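Beta-L-arabinobiosidase (Bacteroides thetaiotaomicron, PDB 5MQR) probably hydrolyses arabinose-containing glycosidic linkages of plant pectin as a multidomain glycoside hydrolase of a gut bacterium, possibly with a sialidase activity as well. Local coordinates at residues L621-F626 against I658-C663; N53-R58 against K395-I400; T734-N739 against K776-E781. One frame throughout, in Å; residues are numbered along the deposited sequence.

Interaction 1: residues L621-F626 against I658-C663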
loop_
_atom_site.group_PDB
_atom_site.type_symbol
_atom_site.label_atom_id
_atom_site.label_comp_id
_atom_site.label_asym_id
_atom_site.label_seq_id
_atom_site.Cartn_x
_atom_site.Cartn_y
_atom_site.Cartn_z
ATOM N N LEU A 621 -8.040 -2.408 1.178
ATOM C CA LEU A 621 -9.399 -1.866 1.115
ATOM C C LEU A 621 -10.218 -2.239 2.341
ATOM O O LEU A 621 -10.018 -3.307 2.934
ATOM C CB LEU A 621 -10.114 -2.374 -0.153
ATOM C CG LEU A 621 -9.380 -2.106 -1.479
ATOM C CD1 LEU A 621 -10.192 -2.628 -2.655
ATOM C CD2 LEU A 621 -9.047 -0.627 -1.667
ATOM N N LYS A 622 -11.145 -1.351 2.705
ATOM C CA LYS A 622 -12.047 -1.571 3.817
ATOM C C LYS A 622 -13.490 -1.387 3.380
ATOM O O LYS A 622 -13.819 -0.474 2.613
ATOM C CB LYS A 622 -11.711 -0.613 4.968
ATOM C CG LYS A 622 -10.297 -0.806 5.572
ATOM C CD LYS A 622 -10.158 -2.141 6.304
ATOM C CE LYS A 622 -8.768 -2.794 6.155
ATOM N NZ LYS A 622 -8.692 -4.078 6.962
ATOM N N TYR A 623 -14.355 -2.269 3.876
ATOM C CA TYR A 623 -15.736 -2.280 3.461
ATOM C C TYR A 623 -16.419 -0.953 3.767
ATOM O O TYR A 623 -17.218 -0.493 2.959
ATOM C CB TYR A 623 -16.523 -3.460 4.062
ATOM C CG TYR A 623 -17.945 -3.433 3.561
ATOM C CD1 TYR A 623 -18.226 -3.799 2.254
ATOM C CD2 TYR A 623 -18.996 -2.925 4.352
ATOM C CE1 TYR A 623 -19.512 -3.692 1.742
ATOM C CE2 TYR A 623 -20.300 -2.846 3.845
ATOM C CZ TYR A 623 -20.537 -3.236 2.531
ATOM O OH TYR A 623 -21.779 -3.142 1.949
ATOM N N ALA A 624 -16.077 -0.304 4.876
ATOM C CA ALA A 624 -16.649 1.042 5.189
ATOM C C ALA A 624 -16.512 2.067 4.066
ATOM O O ALA A 624 -17.380 2.928 3.912
ATOM C CB ALA A 624 -16.072 1.629 6.493
ATOM N N ASP A 625 -15.468 1.967 3.252
ATOM C CA ASP A 625 -15.371 2.875 2.101
ATOM C C ASP A 625 -16.261 2.527 0.901
ATOM O O ASP A 625 -16.348 3.326 -0.028
ATOM C CB ASP A 625 -13.933 3.029 1.665
ATOM C CG ASP A 625 -13.065 3.534 2.774
ATOM O OD1 ASP A 625 -13.483 4.470 3.482
ATOM O OD2 ASP A 625 -11.975 2.999 2.951
ATOM N N PHE A 626 -16.903 1.356 0.930
ATOM C CA PHE A 626 -17.781 0.902 -0.157
ATOM C C PHE A 626 -19.241 0.647 0.242
ATOM O O PHE A 626 -20.089 0.385 -0.641
ATOM C CB PHE A 626 -17.162 -0.314 -0.838
ATOM C CG PHE A 626 -15.764 -0.064 -1.290
ATOM C CD1 PHE A 626 -15.518 0.599 -2.489
ATOM C CD2 PHE A 626 -14.689 -0.399 -0.477
ATOM C CE1 PHE A 626 -14.230 0.906 -2.869
ATOM C CE2 PHE A 626 -13.400 -0.099 -0.862
ATOM C CZ PHE A 626 -13.175 0.549 -2.060
ATOM N N ILE A 658 -18.004 -10.558 0.256
ATOM C CA ILE A 658 -17.462 -10.151 -1.028
ATOM C C ILE A 658 -15.995 -9.762 -1.030
ATOM O O ILE A 658 -15.531 -9.081 -0.114
ATOM C CB ILE A 658 -18.328 -9.104 -1.736
ATOM C CG1 ILE A 658 -18.374 -7.753 -1.038
ATOM C CG2 ILE A 658 -19.738 -9.645 -1.925
ATOM C CD1 ILE A 658 -18.759 -6.649 -2.001
ATOM N N PRO A 659 -15.249 -10.197 -2.072
ATOM C CA PRO A 659 -13.992 -9.517 -2.310
ATOM C C PRO A 659 -14.266 -8.045 -2.576
ATOM O O PRO A 659 -15.365 -7.679 -3.044
ATOM C CB PRO A 659 -13.417 -10.231 -3.554
ATOM C CG PRO A 659 -14.088 -11.567 -3.560
ATOM C CD PRO A 659 -15.462 -11.292 -3.033
ATOM N N LEU A 660 -13.308 -7.197 -2.255
ATOM C CA LEU A 660 -13.477 -5.761 -2.472
ATOM C C LEU A 660 -12.685 -5.281 -3.680
ATOM O O LEU A 660 -11.596 -5.782 -3.938
ATOM C CB LEU A 660 -13.067 -4.991 -1.221
ATOM C CG LEU A 660 -13.841 -5.330 0.067
ATOM C CD1 LEU A 660 -13.196 -4.640 1.266
ATOM C CD2 LEU A 660 -15.315 -4.960 -0.005
ATOM N N PHE A 661 -13.221 -4.301 -4.396
ATOM C CA PHE A 661 -12.619 -3.802 -5.626
ATOM C C PHE A 661 -12.714 -2.274 -5.677
ATOM O O PHE A 661 -13.670 -1.685 -5.216
ATOM C CB PHE A 661 -13.339 -4.425 -6.859
ATOM C CG PHE A 661 -12.979 -3.785 -8.189
ATOM C CD1 PHE A 661 -11.818 -4.125 -8.851
ATOM C CD2 PHE A 661 -13.800 -2.845 -8.773
ATOM C CE1 PHE A 661 -11.479 -3.531 -10.067
ATOM C CE2 PHE A 661 -13.465 -2.251 -9.984
ATOM C CZ PHE A 661 -12.294 -2.587 -10.627
ATOM N N GLU A 662 -11.712 -1.641 -6.253
ATOM C CA GLU A 662 -11.836 -0.249 -6.658
ATOM C C GLU A 662 -10.998 0.032 -7.865
ATOM O O GLU A 662 -9.990 -0.633 -8.109
ATOM C CB GLU A 662 -11.429 0.740 -5.554
ATOM C CG GLU A 662 -9.969 0.672 -5.112
ATOM C CD GLU A 662 -9.525 1.856 -4.255
ATOM O OE1 GLU A 662 -10.388 2.600 -3.690
ATOM O OE2 GLU A 662 -8.290 2.033 -4.141
ATOM N N CYS A 663 -11.426 1.058 -8.588
ATOM C CA CYS A 663 -10.680 1.583 -9.697
ATOM C C CYS A 663 -11.141 3.016 -9.848
ATOM O O CYS A 663 -12.071 3.406 -9.171
ATOM C CB CYS A 663 -10.940 0.736 -10.935
ATOM S SG CYS A 663 -12.570 0.981 -11.631
#
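Leu621 and Leu660 bring the two backbones closest, yet their CA atoms stay 6.7 Å apart, and the segments meet through side chains instead of pairing as strands. Residues 660-662 form a short strand whose backbone bonds go to Asp1057 and Cys1055 of strand 1053-1061. Across from it, Leu621 and Lys622 are extended, after which the chain turns tightly: Asp625 N bonds to Lys622 O and Phe626 N to Tyr623 O just before helix 627-636.

On the strand, Leu660 and Glu662 face this turn while Phe661 points the other way. Leu660 fits as a branched, wholly apolar residue. Its CB lies 4.0 Å from Leu621 CD1, while its CD1 rests against the backbone N of Tyr623. Leu660 CD2 approaches the edge of the tyrosine ring in plane, 3.9 Å from Tyr623 CD1. The ring is thus touched along its rim, and its hydroxyl reaches on to Ser651 in helix 647-657.

Strand 660-662 is an edge strand of an antiparallel sheet otherwise built from four strands between residues 1053 and 1095, the region assigned to the family 65 C-terminal domain. The contact therefore joins that sheet to the segment leading into the helices.

Glu662 holds CG between its backbone N and carbonyl carbon (chi1 63°) and then runs straight, passing obliquely by Leu621, whose CD2 is 3.6 Å from Glu662 CD. Phe626 sends its CZ to within 3.8 Å of Glu662 OE1, with ring and carboxylate planes 82° apart. Phe626 CE1 also lies 3.5 Å from Phe661 O, a carbonyl that bonds to the hydroxyl of Tyr673. The buried carboxylate of Glu662 is satisfied beyond these apolar neighbours, by a salt bridge to Arg1076 and a hydrogen bond to Tyr1077.

Interaction 2: residues N53-R58 against K395-I400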
loop_
_atom_site.group_PDB
_atom_site.type_symbol
_atom_site.label_atom_id
_atom_site.label_comp_id
_atom_site.label_asym_id
_atom_site.label_seq_id
_atom_site.Cartn_x
_atom_site.Cartn_y
_atom_site.Cartn_z
ATOM N N ASN A 53 14.173 6.332 15.098
ATOM C CA ASN A 53 14.801 7.550 15.584
ATOM C C ASN A 53 15.987 7.089 16.418
ATOM O O ASN A 53 15.789 6.402 17.427
ATOM C CB ASN A 53 13.854 8.364 16.479
ATOM C CG ASN A 53 12.471 8.519 15.903
ATOM O OD1 ASN A 53 11.479 8.254 16.589
ATOM N ND2 ASN A 53 12.385 8.995 14.669
ATOM N N ILE A 54 17.196 7.491 16.008
ATOM C CA ILE A 54 18.445 7.079 16.627
ATOM C C ILE A 54 19.223 8.307 17.113
ATOM O O ILE A 54 19.604 9.162 16.305
ATOM C CB ILE A 54 19.341 6.303 15.642
ATOM C CG1 ILE A 54 18.587 5.113 15.039
ATOM C CG2 ILE A 54 20.612 5.809 16.334
ATOM C CD1 ILE A 54 18.091 4.073 16.044
ATOM N N GLN A 55 19.469 8.382 18.422
ATOM C CA GLN A 55 20.281 9.454 18.967
ATOM C C GLN A 55 21.770 9.138 18.765
ATOM O O GLN A 55 22.250 8.061 19.094
ATOM C CB GLN A 55 19.972 9.672 20.442
ATOM C CG GLN A 55 20.452 10.981 21.029
ATOM C CD GLN A 55 20.097 11.100 22.500
ATOM O OE1 GLN A 55 20.421 10.218 23.297
ATOM N NE2 GLN A 55 19.395 12.158 22.861
ATOM N N LEU A 56 22.477 10.119 18.231
ATOM C CA LEU A 56 23.878 10.010 17.927
ATOM C C LEU A 56 24.738 10.642 19.020
ATOM O O LEU A 56 25.743 10.064 19.389
ATOM C CB LEU A 56 24.169 10.695 16.588
ATOM C CG LEU A 56 24.093 9.811 15.363
ATOM C CD1 LEU A 56 22.733 9.156 15.261
ATOM C CD2 LEU A 56 24.404 10.608 14.109
ATOM N N VAL A 57 24.360 11.844 19.476
ATOM C CA VAL A 57 25.116 12.585 20.494
ATOM C C VAL A 57 24.192 13.066 21.617
ATOM O O VAL A 57 23.193 13.735 21.358
ATOM C CB VAL A 57 25.846 13.811 19.890
ATOM C CG1 VAL A 57 26.684 14.481 20.960
ATOM C CG2 VAL A 57 26.707 13.411 18.686
ATOM N N ARG A 58 24.529 12.697 22.853
ATOM C CA ARG A 58 23.789 13.101 24.041
ATOM C C ARG A 58 24.669 14.025 24.843
ATOM O O ARG A 58 25.631 13.580 25.470
ATOM C CB ARG A 58 23.392 11.884 24.898
ATOM C CG ARG A 58 22.514 12.201 26.105
ATOM C CD ARG A 58 22.334 11.004 27.023
ATOM N NE ARG A 58 21.342 11.356 28.059
ATOM C CZ ARG A 58 21.582 12.136 29.112
ATOM N NH1 ARG A 58 22.805 12.618 29.326
ATOM N NH2 ARG A 58 20.594 12.432 29.966
ATOM N N LYS A 395 18.541 21.927 19.958
ATOM C CA LYS A 395 19.935 22.388 19.731
ATOM C C LYS A 395 20.885 21.867 20.813
ATOM O O LYS A 395 21.806 22.569 21.251
ATOM C CB LYS A 395 20.032 23.901 19.661
ATOM C CG LYS A 395 18.914 24.562 18.875
ATOM C CD LYS A 395 19.323 25.975 18.447
ATOM C CE LYS A 395 18.178 26.649 17.717
ATOM N NZ LYS A 395 18.374 28.119 17.506
ATOM N N GLU A 396 20.679 20.613 21.200
ATOM C CA GLU A 396 21.408 20.011 22.333
ATOM C C GLU A 396 21.909 18.607 22.025
ATOM O O GLU A 396 23.079 18.289 22.247
ATOM C CB GLU A 396 20.497 19.985 23.559
ATOM C CG GLU A 396 21.153 19.457 24.830
ATOM C CD GLU A 396 20.348 19.769 26.088
ATOM O OE1 GLU A 396 20.386 20.937 26.528
ATOM O OE2 GLU A 396 19.685 18.855 26.636
ATOM N N ASP A 397 20.995 17.758 21.571
ATOM C CA ASP A 397 21.302 16.374 21.239
ATOM C C ASP A 397 21.210 16.194 19.713
ATOM O O ASP A 397 20.320 16.749 19.089
ATOM C CB ASP A 397 20.310 15.438 21.946
ATOM C CG ASP A 397 20.380 15.541 23.451
ATOM O OD1 ASP A 397 21.504 15.729 23.949
ATOM O OD2 ASP A 397 19.328 15.423 24.148
HETATM N N MSE A 398 22.124 15.403 19.141
HETATM C CA MSE A 398 22.152 15.133 17.696
HETATM C C MSE A 398 21.498 13.798 17.443
HETATM O O MSE A 398 21.756 12.799 18.151
HETATM C CB MSE A 398 23.564 15.192 17.117
HETATM C CG MSE A 398 24.354 16.450 17.448
HETATM SE SE MSE A 398 23.317 18.062 17.092
HETATM C CE MSE A 398 23.138 17.832 15.152
ATOM N N TRP A 399 20.616 13.787 16.444
ATOM C CA TRP A 399 19.826 12.616 16.079
ATOM C C TRP A 399 19.896 12.335 14.567
ATOM O O TRP A 399 20.244 13.214 13.754
ATOM C CB TRP A 399 18.352 12.850 16.428
ATOM C CG TRP A 399 18.023 12.805 17.850
ATOM C CD1 TRP A 399 18.244 13.778 18.773
ATOM C CD2 TRP A 399 17.348 11.752 18.529
ATOM N NE1 TRP A 399 17.744 13.398 19.988
ATOM C CE2 TRP A 399 17.204 12.150 19.877
ATOM C CE3 TRP A 399 16.850 10.508 18.132
ATOM C CZ2 TRP A 399 16.609 11.349 20.834
ATOM C CZ3 TRP A 399 16.255 9.693 19.095
ATOM C CH2 TRP A 399 16.137 10.121 20.434
ATOM N N ILE A 400 19.528 11.110 14.214
ATOM C CA ILE A 400 19.223 10.747 12.828
ATOM C C ILE A 400 17.923 9.913 12.813
ATOM O O ILE A 400 17.597 9.265 13.787
ATOM C CB ILE A 400 20.431 10.027 12.149
ATOM C CG1 ILE A 400 20.412 10.218 10.624
ATOM C CG2 ILE A 400 20.502 8.528 12.512
ATOM C CD1 ILE A 400 21.705 9.802 9.912
HETATM O O HOH W 1 17.267 14.364 22.582
#
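Gln55 lies across one face of the Trp399 indole, its CB 3.6 Å from the centroid of the six-membered ring and only 5° off the ring normal, a CH-pi contact. The glutamine suits this place because its methylenes can rest on the aromatic surface while its amide carries on past it, the amide plane turned 54° from the ring. Trp399 CG stands anti to its own carbonyl carbon (chi1 -73°), which swings the indole back over strand 53-57. In the ring plane, one water accepts from Trp399 NE1 at 2.8 Å and donates to Asp397 OD2 at 2.8 Å; it also takes a weak bond from Gln55 NE2. Outside this trio, Gln55 OE1 accepts from Val437 N, and Asp397 forms a salt bridge with Arg359. A leucine in place of Trp399 would probably leave the Gln55 methylenes without their flat support and the water without its indole N-H.

The strands are antiparallel neighbours although more than 300 residues separate them, and four four-stranded antiparallel sheets lie between. An N-terminal strand completing a sheet with strands from the end of the domain resembles the "velcro" closure of beta-propellers.

The pairing is interrupted by a classic beta bulge: Leu56 and Val57 both face Met398, whose O accepts from Leu56 N at 2.8 Å and from Val57 N at 3.1 Å, both donors arriving on the same face of the carbonyl plane. Opposite the tryptophan side of the sheet, Val57 and the selenomethionine at Met398 lie side by side, CB to CB 3.8 Å, packing toward Tyr91 of strand 86-94. Leu56 slants across Ile400, with Leu56 CD1 3.6 Å from Ile400 CG2.

Interaction 3: residues T734-N739 against K776-E781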
loop_
_atom_site.group_PDB
_atom_site.type_symbol
_atom_site.label_atom_id
_atom_site.label_comp_id
_atom_site.label_asym_id
_atom_site.label_seq_id
_atom_site.Cartn_x
_atom_site.Cartn_y
_atom_site.Cartn_z
ATOM N N THR A 734 -28.558 -28.646 -2.865
ATOM C CA THR A 734 -29.988 -28.537 -3.132
ATOM C C THR A 734 -30.346 -29.046 -4.548
ATOM O O THR A 734 -31.305 -29.800 -4.702
ATOM C CB THR A 734 -30.442 -27.085 -2.936
ATOM O OG1 THR A 734 -30.362 -26.748 -1.544
ATOM C CG2 THR A 734 -31.850 -26.872 -3.435
ATOM N N TRP A 735 -29.567 -28.640 -5.559
ATOM C CA TRP A 735 -29.760 -29.137 -6.923
ATOM C C TRP A 735 -29.594 -30.647 -7.013
ATOM O O TRP A 735 -30.399 -31.297 -7.685
ATOM C CB TRP A 735 -28.828 -28.460 -7.951
ATOM C CG TRP A 735 -29.330 -27.175 -8.463
ATOM C CD1 TRP A 735 -28.792 -25.945 -8.243
ATOM C CD2 TRP A 735 -30.488 -26.968 -9.275
ATOM N NE1 TRP A 735 -29.536 -24.983 -8.870
ATOM C CE2 TRP A 735 -30.598 -25.583 -9.499
ATOM C CE3 TRP A 735 -31.441 -27.815 -9.833
ATOM C CZ2 TRP A 735 -31.619 -25.031 -10.276
ATOM C CZ3 TRP A 735 -32.461 -27.265 -10.591
ATOM C CH2 TRP A 735 -32.528 -25.891 -10.820
ATOM N N TYR A 736 -28.581 -31.200 -6.347
ATOM C CA TYR A 736 -28.218 -32.620 -6.561
ATOM C C TYR A 736 -28.831 -33.602 -5.562
ATOM O O TYR A 736 -28.926 -34.798 -5.853
ATOM C CB TYR A 736 -26.699 -32.791 -6.618
ATOM C CG TYR A 736 -26.111 -32.225 -7.888
ATOM C CD1 TYR A 736 -25.711 -30.894 -7.965
ATOM C CD2 TYR A 736 -25.965 -33.018 -9.027
ATOM C CE1 TYR A 736 -25.179 -30.365 -9.141
ATOM C CE2 TYR A 736 -25.443 -32.497 -10.204
ATOM C CZ TYR A 736 -25.039 -31.174 -10.254
ATOM O OH TYR A 736 -24.522 -30.657 -11.407
ATOM N N ARG A 737 -29.225 -33.109 -4.392
ATOM C CA ARG A 737 -29.760 -33.962 -3.335
ATOM C C ARG A 737 -31.052 -33.443 -2.721
ATOM O O ARG A 737 -31.552 -34.021 -1.770
ATOM C CB ARG A 737 -28.701 -34.119 -2.249
ATOM C CG ARG A 737 -27.458 -34.834 -2.752
ATOM C CD ARG A 737 -26.241 -34.468 -1.953
ATOM N NE ARG A 737 -25.030 -34.985 -2.583
ATOM C CZ ARG A 737 -23.822 -34.993 -2.024
ATOM N NH1 ARG A 737 -23.631 -34.495 -0.811
ATOM N NH2 ARG A 737 -22.796 -35.510 -2.689
ATOM N N GLY A 738 -31.624 -32.388 -3.281
ATOM C CA GLY A 738 -32.737 -31.722 -2.629
ATOM C C GLY A 738 -34.099 -32.256 -2.993
ATOM O O GLY A 738 -35.084 -31.686 -2.571
ATOM N N ASN A 739 -34.160 -33.327 -3.780
ATOM C CA ASN A 739 -35.412 -33.938 -4.225
ATOM C C ASN A 739 -35.484 -35.379 -3.678
ATOM O O ASN A 739 -35.118 -36.336 -4.369
ATOM C CB ASN A 739 -35.465 -33.900 -5.760
ATOM C CG ASN A 739 -36.656 -34.653 -6.342
ATOM O OD1 ASN A 739 -37.698 -34.787 -5.710
ATOM N ND2 ASN A 739 -36.501 -35.134 -7.565
ATOM N N LYS A 776 -19.587 -38.557 -7.542
ATOM C CA LYS A 776 -20.600 -39.515 -7.992
ATOM C C LYS A 776 -21.836 -38.839 -8.565
ATOM O O LYS A 776 -22.325 -39.256 -9.606
ATOM C CB LYS A 776 -21.021 -40.460 -6.865
ATOM C CG LYS A 776 -19.928 -41.436 -6.477
ATOM C CD LYS A 776 -20.442 -42.507 -5.513
ATOM C CE LYS A 776 -19.315 -43.097 -4.670
ATOM N NZ LYS A 776 -19.592 -44.536 -4.376
ATOM N N ASP A 777 -22.294 -37.779 -7.895
ATOM C CA ASP A 777 -23.451 -37.003 -8.333
ATOM C C ASP A 777 -23.235 -36.430 -9.724
ATOM O O ASP A 777 -24.171 -36.416 -10.538
ATOM C CB ASP A 777 -23.758 -35.836 -7.401
ATOM C CG ASP A 777 -23.964 -36.259 -5.970
ATOM O OD1 ASP A 777 -22.937 -36.601 -5.304
ATOM O OD2 ASP A 777 -25.131 -36.219 -5.507
ATOM N N LEU A 778 -22.012 -35.957 -9.988
ATOM C CA LEU A 778 -21.657 -35.420 -11.301
ATOM C C LEU A 778 -21.546 -36.487 -12.379
ATOM O O LEU A 778 -21.894 -36.215 -13.537
ATOM C CB LEU A 778 -20.384 -34.596 -11.244
ATOM C CG LEU A 778 -20.485 -33.333 -10.384
ATOM C CD1 LEU A 778 -19.081 -32.759 -10.224
ATOM C CD2 LEU A 778 -21.473 -32.319 -10.950
ATOM N N GLU A 779 -21.098 -37.689 -12.013
ATOM C CA GLU A 779 -21.056 -38.827 -12.968
ATOM C C GLU A 779 -22.447 -39.251 -13.359
ATOM O O GLU A 779 -22.703 -39.491 -14.533
ATOM C CB GLU A 779 -20.331 -40.064 -12.401
ATOM C CG GLU A 779 -18.861 -39.870 -12.115
ATOM C CD GLU A 779 -18.255 -41.065 -11.387
ATOM O OE1 GLU A 779 -18.191 -42.135 -12.011
ATOM O OE2 GLU A 779 -17.836 -40.911 -10.204
ATOM N N THR A 780 -23.329 -39.373 -12.371
ATOM C CA THR A 780 -24.731 -39.670 -12.636
ATOM C C THR A 780 -25.333 -38.627 -13.599
ATOM O O THR A 780 -26.011 -38.991 -14.556
ATOM C CB THR A 780 -25.563 -39.734 -11.329
ATOM O OG1 THR A 780 -25.006 -40.732 -10.471
ATOM C CG2 THR A 780 -27.078 -40.059 -11.621
ATOM N N GLU A 781 -25.070 -37.342 -13.347
ATOM C CA GLU A 781 -25.530 -36.293 -14.264
ATOM C C GLU A 781 -24.990 -36.504 -15.693
ATOM O O GLU A 781 -25.772 -36.490 -16.668
ATOM C CB GLU A 781 -25.137 -34.910 -13.754
ATOM C CG GLU A 781 -25.564 -33.764 -14.652
ATOM C CD GLU A 781 -25.160 -32.406 -14.110
ATOM O OE1 GLU A 781 -24.199 -32.320 -13.307
ATOM O OE2 GLU A 781 -25.805 -31.413 -14.526
#
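Tyr736 meets Glu781 at the edge of its ring: Glu781 OE1 lies in the ring plane and accepts a short hydrogen bond from Tyr736 OH, 2.5 Å. The glutamate's carboxylate plane stands 71° from the ring, and the hydroxyl reaches OE1 from above that plane. Glu781 attains this position with CG anti to the backbone N (chi1 179°) and the rest of the chain extended, reaching from its helix to the phenol. Two more groups approach the ring obliquely, Asp777 CB at 3.9 Å from Tyr736 CD2 and Leu778 CD2 at 3.8 Å from Tyr736 CZ.

The second flat group, the Arg737 guanidinium, takes Asp777 at its edge. It grips side-on, Arg737 NE to Asp777 OD2 at 3.2 Å and Arg737 NH2 to Asp777 OD1 at 2.8 Å. Both acceptors lie in the guanidinium plane, but both nitrogens come from above the carboxylate plane, so the salt bridge is twisted, its planes 41° apart.

The contact joins helices 726-737 and 768-788 in a domain consistent with the (alpha/alpha)6 barrel of six-hairpin glycosidases. Asp777 and Glu781 lie one turn apart; the glutamate's extra methylene lets it reach the far end of the tyrosine ring, while Asp777 meets the arginine.

Each charged group has a further partner: Asp773 binds Arg737 NH1, and Ser752 and Asn754 bind Glu781 OE2. Arginine thus probably offsets the repulsion of two carboxylates on the partly exposed side, while the buried glutamate is shared by the phenol, Ser752 and Asn754, which probably fixes its rotation.

Overall arrangement
Along the chain, interaction 2 closes before interaction 1 opens, and interaction 1 before interaction 3, so the three are in series and none touches another. Interaction 2 pairs a strand of the N-terminal propeller region with one from much later in the chain, on a mixed sheet that runs on into the strands of the following sialidase-like region. Its centre is about 43 Å from that of interaction 1, where an edge strand of the C-terminal sheet meets the approach to the helices. Interaction 3, its centre about 35 Å from that of interaction 1, joins two helices of the MGH1-like region. Interactions 2 and 3, with centres about 73 Å apart, flank the chain's centre, so the contacts secure distant parts of an elongated, multidomain chain.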